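Local structure of pullulanase (Klebsiella oxytoca, 2YOC) at residues 286-300 with 335-349. The protein hydrolyses the alpha-1,6-glucosidic linkages of pullulan and related dextrins, and is a secreted glycoside hydrolase that binds to membranes. Residues are numbered along the deposited sequence; the frame is centred on the assembly and turned at random.
Sequences GAQLADGGVTFRVWA and QGGSDLKGAFYRYAM. With SO4 (sulfate ion), chain Q.
Val-294 and Gly-336 form an antiparallel hydrogen-bonded pair, with Val-294 N to Gly-336 O at 2.8 Å and Gly-336 N to Val-294 O at 3.0 Å. Strand 344-349, entered through the type II turn Leu-340 to Ala-343, instead lies across from strand 293-299, the axes of these two short segments coming within 9.8 Å and their N-to-C directions 40° apart. The chain thus illustrates the two ways beta strands associate, edge to edge within a layer and face to face between layers.

Across the layers, rings carry much of the packing. Phe-296 turns its edge to the face of Tyr-345 in a T-shaped stack, planes at 74° and centroids 5.0 Å apart, with CE2 directly over the middle of the tyrosine ring. With chi1 at 74°, CG of Tyr-345 lies between backbone N and carbonyl carbon, which presents that face. Ala-287 CB packs against the phenol end of the same residue. One step along, Val-298 CG1 sits almost on the ring normal of Tyr-347, 4.0 Å from the centroid, a CH-pi contact; the ring's other face looks toward Tyr-345 CD2. Beyond it, Ala-300 CB meets the CE methyl of selenomethionine Met-349. Toward the turn, Leu-340 CD1 lies at the edge of Phe-296 and 3.7 Å from Val-294 CG1, while the Leu-289 side chain crosses that of Lys-341 at about a right angle, CD2 resting on CB and CG. The other face of this sheet carries Thr-295, Gln-335 and Arg-297, whose NH1 and NH2 hydrogen-bond to two oxygens of a sulfate probably from the crystallisation liquor.

The buried hydroxyls of Tyr-345 and Tyr-347 both hydrogen-bond to Asp-366. All this lies in the CBM48 beta-sandwich: Val-308 of strand 305-311 and Met-323 of strand 317-326 also pack on Phe-296, and Ile-611 of helix 608-611 covers Val-298, Ala-300 and Met-349.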
ATOM      1  N   GLY B 286       4.405 -24.183 -51.425  1.00 51.43           N
ATOM      2  CA  GLY B 286       3.106 -24.375 -52.045  1.00 51.78           C
ATOM      3  C   GLY B 286       3.253 -24.796 -53.489  1.00 57.05           C
ATOM      4  O   GLY B 286       4.307 -25.302 -53.888  1.00 56.99           O
ATOM      5  N   ALA B 287       2.171 -24.616 -54.271  1.00 52.47           N
ATOM      6  CA  ALA B 287       2.125 -24.898 -55.697  1.00 50.71           C
ATOM      7  C   ALA B 287       2.207 -23.520 -56.348  1.00 53.42           C
ATOM      8  O   ALA B 287       1.204 -22.907 -56.706  1.00 51.52           O
ATOM      9  CB  ALA B 287       0.838 -25.609 -56.052  1.00 51.50           C
ATOM     10  N   GLN B 288       3.434 -23.008 -56.390  1.00 51.31           N
ATOM     11  CA  GLN B 288       3.803 -21.705 -56.890  1.00 50.63           C
ATOM     12  C   GLN B 288       3.699 -21.617 -58.412  1.00 55.03           C
ATOM     13  O   GLN B 288       4.655 -21.919 -59.131  1.00 54.36           O
ATOM     14  CB  GLN B 288       5.231 -21.349 -56.404  1.00 51.30           C
ATOM     15  CG  GLN B 288       5.380 -21.165 -54.914  1.00 48.57           C
ATOM     16  CD  GLN B 288       6.633 -21.855 -54.459  1.00 84.62           C
ATOM     17  OE1 GLN B 288       7.727 -21.279 -54.490  1.00 88.31           O
ATOM     18  NE2 GLN B 288       6.518 -23.135 -54.095  1.00 71.36           N
ATOM     19  N   LEU B 289       2.547 -21.171 -58.890  1.00 54.51           N
ATOM     20  CA  LEU B 289       2.291 -20.985 -60.318  1.00 56.98           C
ATOM     21  C   LEU B 289       2.718 -19.597 -60.719  1.00 63.42           C
ATOM     22  O   LEU B 289       2.094 -18.607 -60.344  1.00 60.97           O
ATOM     23  CB  LEU B 289       0.811 -21.240 -60.672  1.00 57.07           C
ATOM     24  CG  LEU B 289       0.363 -20.956 -62.120  1.00 60.52           C
ATOM     25  CD1 LEU B 289       0.860 -22.011 -63.096  1.00 60.22           C
ATOM     26  CD2 LEU B 289      -1.129 -20.849 -62.172  1.00 59.35           C
ATOM     27  N   ALA B 290       3.805 -19.539 -61.462  1.00 65.26           N
ATOM     28  CA  ALA B 290       4.408 -18.297 -61.917  1.00 66.47           C
ATOM     29  C   ALA B 290       4.725 -18.412 -63.374  1.00 74.00           C
ATOM     30  O   ALA B 290       4.296 -19.368 -64.024  1.00 75.84           O
ATOM     31  CB  ALA B 290       5.691 -18.040 -61.145  1.00 66.90           C
ATOM     32  N   ASP B 291       5.473 -17.423 -63.912  1.00 70.76           N
ATOM     33  CA  ASP B 291       5.901 -17.434 -65.304  1.00 70.80           C
ATOM     34  C   ASP B 291       6.975 -18.508 -65.331  1.00 72.30           C
ATOM     35  O   ASP B 291       7.676 -18.710 -64.329  1.00 73.35           O
ATOM     36  CB  ASP B 291       6.432 -16.062 -65.722  1.00 72.64           C
ATOM     37  CG  ASP B 291       5.501 -14.890 -65.420  1.00 89.03           C
ATOM     38  OD1 ASP B 291       4.269 -15.116 -65.285  1.00 89.94           O
ATOM     39  OD2 ASP B 291       6.002 -13.753 -65.300  1.00100.74           O
ATOM     40  N   GLY B 292       6.969 -19.295 -66.383  1.00 63.97           N
ATOM     41  CA  GLY B 292       7.876 -20.417 -66.507  1.00 62.02           C
ATOM     42  C   GLY B 292       7.296 -21.709 -65.985  1.00 63.83           C
ATOM     43  O   GLY B 292       7.991 -22.724 -65.998  1.00 64.99           O
ATOM     44  N   GLY B 293       6.048 -21.696 -65.499  1.00 58.28           N
ATOM     45  CA  GLY B 293       5.417 -22.903 -64.971  1.00 58.06           C
ATOM     46  C   GLY B 293       5.023 -22.891 -63.512  1.00 62.62           C
ATOM     47  O   GLY B 293       4.709 -21.841 -62.947  1.00 63.25           O
ATOM     48  N   VAL B 294       4.954 -24.071 -62.901  1.00 58.63           N
ATOM     49  CA  VAL B 294       4.528 -24.184 -61.503  1.00 56.64           C
ATOM     50  C   VAL B 294       5.515 -24.985 -60.715  1.00 58.10           C
ATOM     51  O   VAL B 294       5.815 -26.119 -61.085  1.00 58.29           O
ATOM     52  CB  VAL B 294       3.066 -24.687 -61.316  1.00 61.27           C
ATOM     53  CG1 VAL B 294       2.784 -25.915 -62.177  1.00 63.33           C
ATOM     54  CG2 VAL B 294       2.742 -24.980 -59.840  1.00 59.91           C
ATOM     55  N   THR B 295       6.050 -24.377 -59.648  1.00 54.49           N
ATOM     56  CA  THR B 295       6.990 -25.054 -58.765  1.00 55.37           C
ATOM     57  C   THR B 295       6.201 -25.520 -57.532  1.00 58.82           C
ATOM     58  O   THR B 295       5.529 -24.701 -56.875  1.00 56.70           O
ATOM     59  CB  THR B 295       8.200 -24.156 -58.399  1.00 57.91           C
ATOM     60  OG1 THR B 295       8.995 -23.924 -59.561  1.00 58.41           O
ATOM     61  CG2 THR B 295       9.073 -24.749 -57.282  1.00 51.10           C
ATOM     62  N   PHE B 296       6.259 -26.848 -57.268  1.00 53.47           N
ATOM     63  CA  PHE B 296       5.651 -27.454 -56.106  1.00 51.87           C
ATOM     64  C   PHE B 296       6.770 -27.597 -55.117  1.00 56.02           C
ATOM     65  O   PHE B 296       7.801 -28.187 -55.460  1.00 57.67           O
ATOM     66  CB  PHE B 296       5.107 -28.849 -56.437  1.00 54.16           C
ATOM     67  CG  PHE B 296       3.824 -28.864 -57.225  1.00 55.11           C
ATOM     68  CD1 PHE B 296       3.845 -28.852 -58.617  1.00 57.88           C
ATOM     69  CD2 PHE B 296       2.588 -28.878 -56.578  1.00 54.85           C
ATOM     70  CE1 PHE B 296       2.655 -28.848 -59.349  1.00 58.39           C
ATOM     71  CE2 PHE B 296       1.398 -28.880 -57.314  1.00 56.70           C
ATOM     72  CZ  PHE B 296       1.443 -28.881 -58.690  1.00 55.98           C
ATOM     73  N   ARG B 297       6.594 -27.064 -53.906  1.00 50.09           N
ATOM     74  CA  ARG B 297       7.579 -27.224 -52.853  1.00 49.58           C
ATOM     75  C   ARG B 297       6.955 -27.470 -51.516  1.00 54.06           C
ATOM     76  O   ARG B 297       6.133 -26.668 -51.014  1.00 53.28           O
ATOM     77  CB  ARG B 297       8.583 -26.070 -52.767  1.00 50.81           C
ATOM     78  CG  ARG B 297       9.755 -26.357 -51.813  1.00 58.78           C
ATOM     79  CD  ARG B 297      10.775 -25.251 -51.783  1.00 65.82           C
ATOM     80  NE  ARG B 297      11.604 -25.293 -52.988  1.00 61.03           N
ATOM     81  CZ  ARG B 297      11.467 -24.448 -54.003  1.00 71.87           C
ATOM     82  NH1 ARG B 297      10.555 -23.486 -53.955  1.00 65.17           N
ATOM     83  NH2 ARG B 297      12.241 -24.557 -55.078  1.00 52.14           N
ATOM     84  N   VAL B 298       7.417 -28.570 -50.905  1.00 50.83           N
ATOM     85  CA  VAL B 298       7.019 -28.969 -49.557  1.00 49.91           C
ATOM     86  C   VAL B 298       8.261 -29.200 -48.667  1.00 55.02           C
ATOM     87  O   VAL B 298       9.201 -29.886 -49.089  1.00 56.53           O
ATOM     88  CB  VAL B 298       5.995 -30.160 -49.554  1.00 52.48           C
ATOM     89  CG1 VAL B 298       6.560 -31.400 -50.219  1.00 53.73           C
ATOM     90  CG2 VAL B 298       5.487 -30.472 -48.152  1.00 50.48           C
ATOM     91  N   TRP B 299       8.268 -28.624 -47.462  1.00 50.41           N
ATOM     92  CA  TRP B 299       9.334 -28.889 -46.499  1.00 51.62           C
ATOM     93  C   TRP B 299       8.910 -30.157 -45.766  1.00 56.84           C
ATOM     94  O   TRP B 299       7.803 -30.203 -45.206  1.00 56.93           O
ATOM     95  CB  TRP B 299       9.492 -27.753 -45.469  1.00 49.93           C
ATOM     96  CG  TRP B 299      10.693 -27.897 -44.578  1.00 51.23           C
ATOM     97  CD1 TRP B 299      12.001 -27.964 -44.968  1.00 54.75           C
ATOM     98  CD2 TRP B 299      10.695 -27.967 -43.147  1.00 50.96           C
ATOM     99  NE1 TRP B 299      12.818 -28.081 -43.866  1.00 54.18           N
ATOM    100  CE2 TRP B 299      12.044 -28.089 -42.734  1.00 54.74           C
ATOM    101  CE3 TRP B 299       9.680 -27.979 -42.164  1.00 52.67           C
ATOM    102  CZ2 TRP B 299      12.410 -28.193 -41.380  1.00 53.34           C
ATOM    103  CZ3 TRP B 299      10.041 -28.069 -40.819  1.00 53.50           C
ATOM    104  CH2 TRP B 299      11.392 -28.163 -40.439  1.00 53.89           C
ATOM    105  N   ALA B 300       9.771 -31.188 -45.809  1.00 52.85           N
ATOM    106  CA  ALA B 300       9.578 -32.499 -45.185  1.00 52.32           C
ATOM    107  C   ALA B 300      10.993 -33.094 -44.963  1.00 56.59           C
ATOM    108  O   ALA B 300      11.404 -33.981 -45.707  1.00 55.77           O
ATOM    109  CB  ALA B 300       8.728 -33.382 -46.086  1.00 53.67           C
ATOM    110  N   GLN B 335       8.791 -29.313 -60.656  1.00 64.47           N
ATOM    111  CA  GLN B 335       8.388 -28.302 -61.621  1.00 64.10           C
ATOM    112  C   GLN B 335       7.609 -28.938 -62.770  1.00 67.11           C
ATOM    113  O   GLN B 335       8.046 -29.934 -63.360  1.00 65.47           O
ATOM    114  CB  GLN B 335       9.607 -27.489 -62.111  1.00 65.76           C
ATOM    115  CG  GLN B 335       9.265 -26.337 -63.074  1.00 90.08           C
ATOM    116  CD  GLN B 335       9.338 -24.953 -62.456  1.00115.23           C
ATOM    117  OE1 GLN B 335      10.268 -24.610 -61.710  1.00112.15           O
ATOM    118  NE2 GLN B 335       8.382 -24.093 -62.812  1.00103.29           N
ATOM    119  N   GLY B 336       6.445 -28.349 -63.038  1.00 64.10           N
ATOM    120  CA  GLY B 336       5.538 -28.742 -64.111  1.00 65.08           C
ATOM    121  C   GLY B 336       5.079 -27.536 -64.905  1.00 68.22           C
ATOM    122  O   GLY B 336       5.266 -26.392 -64.457  1.00 68.22           O
ATOM    123  N   GLY B 337       4.462 -27.787 -66.062  1.00 62.48           N
ATOM    124  CA  GLY B 337       3.980 -26.732 -66.946  1.00 61.57           C
ATOM    125  C   GLY B 337       2.915 -25.815 -66.386  1.00 64.18           C
ATOM    126  O   GLY B 337       2.277 -26.120 -65.375  1.00 61.98           O
ATOM    127  N   SER B 338       2.697 -24.685 -67.056  1.00 63.19           N
ATOM    128  CA  SER B 338       1.660 -23.737 -66.629  1.00 63.48           C
ATOM    129  C   SER B 338       0.253 -24.294 -66.923  1.00 69.93           C
ATOM    130  O   SER B 338      -0.749 -23.746 -66.464  1.00 67.15           O
ATOM    131  CB  SER B 338       1.893 -22.360 -67.251  1.00 67.56           C
ATOM    132  OG  SER B 338       2.848 -21.599 -66.517  1.00 73.37           O
ATOM    133  N   ASP B 339       0.207 -25.437 -67.666  1.00 70.50           N
ATOM    134  CA  ASP B 339      -0.994 -26.200 -68.007  1.00 71.42           C
ATOM    135  C   ASP B 339      -1.693 -26.690 -66.722  1.00 75.83           C
ATOM    136  O   ASP B 339      -2.925 -26.774 -66.690  1.00 77.47           O
ATOM    137  CB  ASP B 339      -0.656 -27.390 -68.924  1.00 75.40           C
ATOM    138  CG  ASP B 339       0.783 -27.882 -68.870  1.00 93.12           C
ATOM    139  OD1 ASP B 339       1.166 -28.512 -67.843  1.00 94.48           O
ATOM    140  OD2 ASP B 339       1.529 -27.640 -69.850  1.00100.93           O
ATOM    141  N   LEU B 340      -0.915 -26.923 -65.647  1.00 69.10           N
ATOM    142  CA  LEU B 340      -1.428 -27.386 -64.369  1.00 67.45           C
ATOM    143  C   LEU B 340      -2.297 -26.376 -63.621  1.00 70.52           C
ATOM    144  O   LEU B 340      -2.876 -26.728 -62.593  1.00 71.23           O
ATOM    145  CB  LEU B 340      -0.292 -27.939 -63.491  1.00 67.16           C
ATOM    146  CG  LEU B 340       0.510 -29.084 -64.106  1.00 73.48           C
ATOM    147  CD1 LEU B 340       1.837 -29.230 -63.446  1.00 73.60           C
ATOM    148  CD2 LEU B 340      -0.236 -30.383 -64.035  1.00 78.22           C
ATOM    149  N   LYS B 341      -2.436 -25.144 -64.126  1.00 66.58           N
ATOM    150  CA  LYS B 341      -3.307 -24.164 -63.450  1.00 65.81           C
ATOM    151  C   LYS B 341      -4.721 -24.763 -63.292  1.00 74.40           C
ATOM    152  O   LYS B 341      -5.366 -25.107 -64.296  1.00 75.86           O
ATOM    153  CB  LYS B 341      -3.359 -22.837 -64.231  1.00 66.20           C
ATOM    154  CG  LYS B 341      -4.304 -21.772 -63.688  1.00 57.07           C
ATOM    155  CD  LYS B 341      -4.485 -20.632 -64.704  1.00 65.30           C
ATOM    156  CE  LYS B 341      -5.104 -19.356 -64.156  1.00 70.32           C
ATOM    157  NZ  LYS B 341      -5.719 -18.539 -65.254  1.00 84.13           N
ATOM    158  N   GLY B 342      -5.145 -24.937 -62.035  1.00 71.59           N
ATOM    159  CA  GLY B 342      -6.459 -25.487 -61.711  1.00 71.57           C
ATOM    160  C   GLY B 342      -6.478 -26.966 -61.388  1.00 73.67           C
ATOM    161  O   GLY B 342      -7.503 -27.477 -60.925  1.00 74.53           O
ATOM    162  N   ALA B 343      -5.363 -27.672 -61.621  1.00 67.42           N
ATOM    163  CA  ALA B 343      -5.305 -29.095 -61.296  1.00 67.67           C
ATOM    164  C   ALA B 343      -5.329 -29.315 -59.779  1.00 70.19           C
ATOM    165  O   ALA B 343      -4.856 -28.468 -58.991  1.00 68.16           O
ATOM    166  CB  ALA B 343      -4.057 -29.749 -61.885  1.00 69.25           C
ATOM    167  N   PHE B 344      -5.906 -30.465 -59.388  1.00 65.34           N
ATOM    168  CA  PHE B 344      -5.992 -30.885 -58.007  1.00 62.65           C
ATOM    169  C   PHE B 344      -4.768 -31.708 -57.684  1.00 65.07           C
ATOM    170  O   PHE B 344      -4.188 -32.328 -58.575  1.00 65.49           O
ATOM    171  CB  PHE B 344      -7.297 -31.639 -57.741  1.00 64.51           C
ATOM    172  CG  PHE B 344      -8.512 -30.745 -57.788  1.00 64.54           C
ATOM    173  CD1 PHE B 344      -8.797 -29.875 -56.740  1.00 65.71           C
ATOM    174  CD2 PHE B 344      -9.388 -30.796 -58.862  1.00 66.97           C
ATOM    175  CE1 PHE B 344      -9.922 -29.054 -56.783  1.00 66.54           C
ATOM    176  CE2 PHE B 344     -10.533 -30.001 -58.890  1.00 69.10           C
ATOM    177  CZ  PHE B 344     -10.782 -29.120 -57.860  1.00 66.41           C
ATOM    178  N   TYR B 345      -4.336 -31.678 -56.429  1.00 60.35           N
ATOM    179  CA  TYR B 345      -3.143 -32.403 -56.028  1.00 59.70           C
ATOM    180  C   TYR B 345      -3.101 -32.655 -54.548  1.00 66.68           C
ATOM    181  O   TYR B 345      -3.768 -31.972 -53.749  1.00 66.60           O
ATOM    182  CB  TYR B 345      -1.855 -31.644 -56.471  1.00 57.84           C
ATOM    183  CG  TYR B 345      -1.546 -30.408 -55.660  1.00 54.91           C
ATOM    184  CD1 TYR B 345      -2.249 -29.227 -55.861  1.00 55.88           C
ATOM    185  CD2 TYR B 345      -0.525 -30.409 -54.706  1.00 54.26           C
ATOM    186  CE1 TYR B 345      -1.964 -28.083 -55.120  1.00 56.62           C
ATOM    187  CE2 TYR B 345      -0.244 -29.278 -53.939  1.00 52.96           C
ATOM    188  CZ  TYR B 345      -0.974 -28.119 -54.142  1.00 62.56           C
ATOM    189  OH  TYR B 345      -0.725 -26.998 -53.379  1.00 62.19           O
ATOM    190  N   ARG B 346      -2.239 -33.604 -54.189  1.00 63.47           N
ATOM    191  CA  ARG B 346      -1.886 -33.971 -52.833  1.00 62.75           C
ATOM    192  C   ARG B 346      -0.457 -34.487 -52.915  1.00 67.23           C
ATOM    193  O   ARG B 346      -0.014 -34.895 -53.992  1.00 66.61           O
ATOM    194  CB  ARG B 346      -2.812 -35.079 -52.318  1.00 64.85           C
ATOM    195  CG  ARG B 346      -4.237 -34.625 -52.059  1.00 70.77           C
ATOM    196  CD  ARG B 346      -4.970 -35.590 -51.185  1.00 89.06           C
ATOM    197  NE  ARG B 346      -5.142 -36.886 -51.833  1.00 94.23           N
ATOM    198  CZ  ARG B 346      -6.297 -37.529 -51.907  1.00 95.60           C
ATOM    199  NH1 ARG B 346      -7.396 -36.993 -51.392  1.00 77.22           N
ATOM    200  NH2 ARG B 346      -6.361 -38.720 -52.482  1.00 77.79           N
ATOM    201  N   TYR B 347       0.261 -34.467 -51.800  1.00 65.62           N
ATOM    202  CA  TYR B 347       1.618 -34.997 -51.722  1.00 66.76           C
ATOM    203  C   TYR B 347       1.513 -36.373 -51.153  1.00 70.58           C
ATOM    204  O   TYR B 347       0.892 -36.539 -50.108  1.00 68.18           O
ATOM    205  CB  TYR B 347       2.518 -34.144 -50.798  1.00 67.89           C
ATOM    206  CG  TYR B 347       2.728 -32.739 -51.303  1.00 70.68           C
ATOM    207  CD1 TYR B 347       3.313 -32.504 -52.542  1.00 73.70           C
ATOM    208  CD2 TYR B 347       2.295 -31.640 -50.565  1.00 70.40           C
ATOM    209  CE1 TYR B 347       3.473 -31.214 -53.031  1.00 74.07           C
ATOM    210  CE2 TYR B 347       2.458 -30.340 -51.042  1.00 70.60           C
ATOM    211  CZ  TYR B 347       3.067 -30.134 -52.268  1.00 80.24           C
ATOM    212  OH  TYR B 347       3.255 -28.870 -52.760  1.00 83.87           O
ATOM    213  N   ALA B 348       2.092 -37.367 -51.838  1.00 70.04           N
ATOM    214  CA  ALA B 348       2.111 -38.740 -51.349  1.00 71.33           C
ATOM    215  C   ALA B 348       3.391 -38.898 -50.526  1.00 77.47           C
ATOM    216  O   ALA B 348       4.508 -38.861 -51.074  1.00 78.45           O
ATOM    217  CB  ALA B 348       2.094 -39.708 -52.500  1.00 73.83           C
HETATM  218  N   MSE B 349       3.219 -38.976 -49.186  1.00 71.52           N
HETATM  219  CA  MSE B 349       4.306 -39.072 -48.228  1.00 68.85           C
HETATM  220  C   MSE B 349       4.719 -40.509 -47.939  1.00 74.81           C
HETATM  221  O   MSE B 349       3.905 -41.437 -47.998  1.00 76.02           O
HETATM  222  CB  MSE B 349       3.868 -38.469 -46.899  1.00 69.29           C
HETATM  223  CG  MSE B 349       3.279 -37.075 -46.995  1.00 74.79           C
HETATM  224 SE   MSE B 349       4.567 -35.734 -47.535  1.00 80.98          SE
HETATM  225  CE  MSE B 349       5.967 -36.048 -46.122  1.00 76.21           C
TER
HETATM  226  S   SO4 Q2081      11.770 -21.158 -56.860  1.00145.36           S
HETATM  227  O1  SO4 Q2081      12.298 -22.474 -57.325  1.00151.05           O
HETATM  228  O2  SO4 Q2081      12.898 -20.319 -56.369  1.00149.19           O
HETATM  229  O3  SO4 Q2081      10.782 -21.340 -55.774  1.00149.33           O
HETATM  230  O4  SO4 Q2081      11.080 -20.482 -57.958  1.00151.43           O
HETATM  231  O   HOH W   1       7.579 -21.554 -61.660  1.00 70.04           O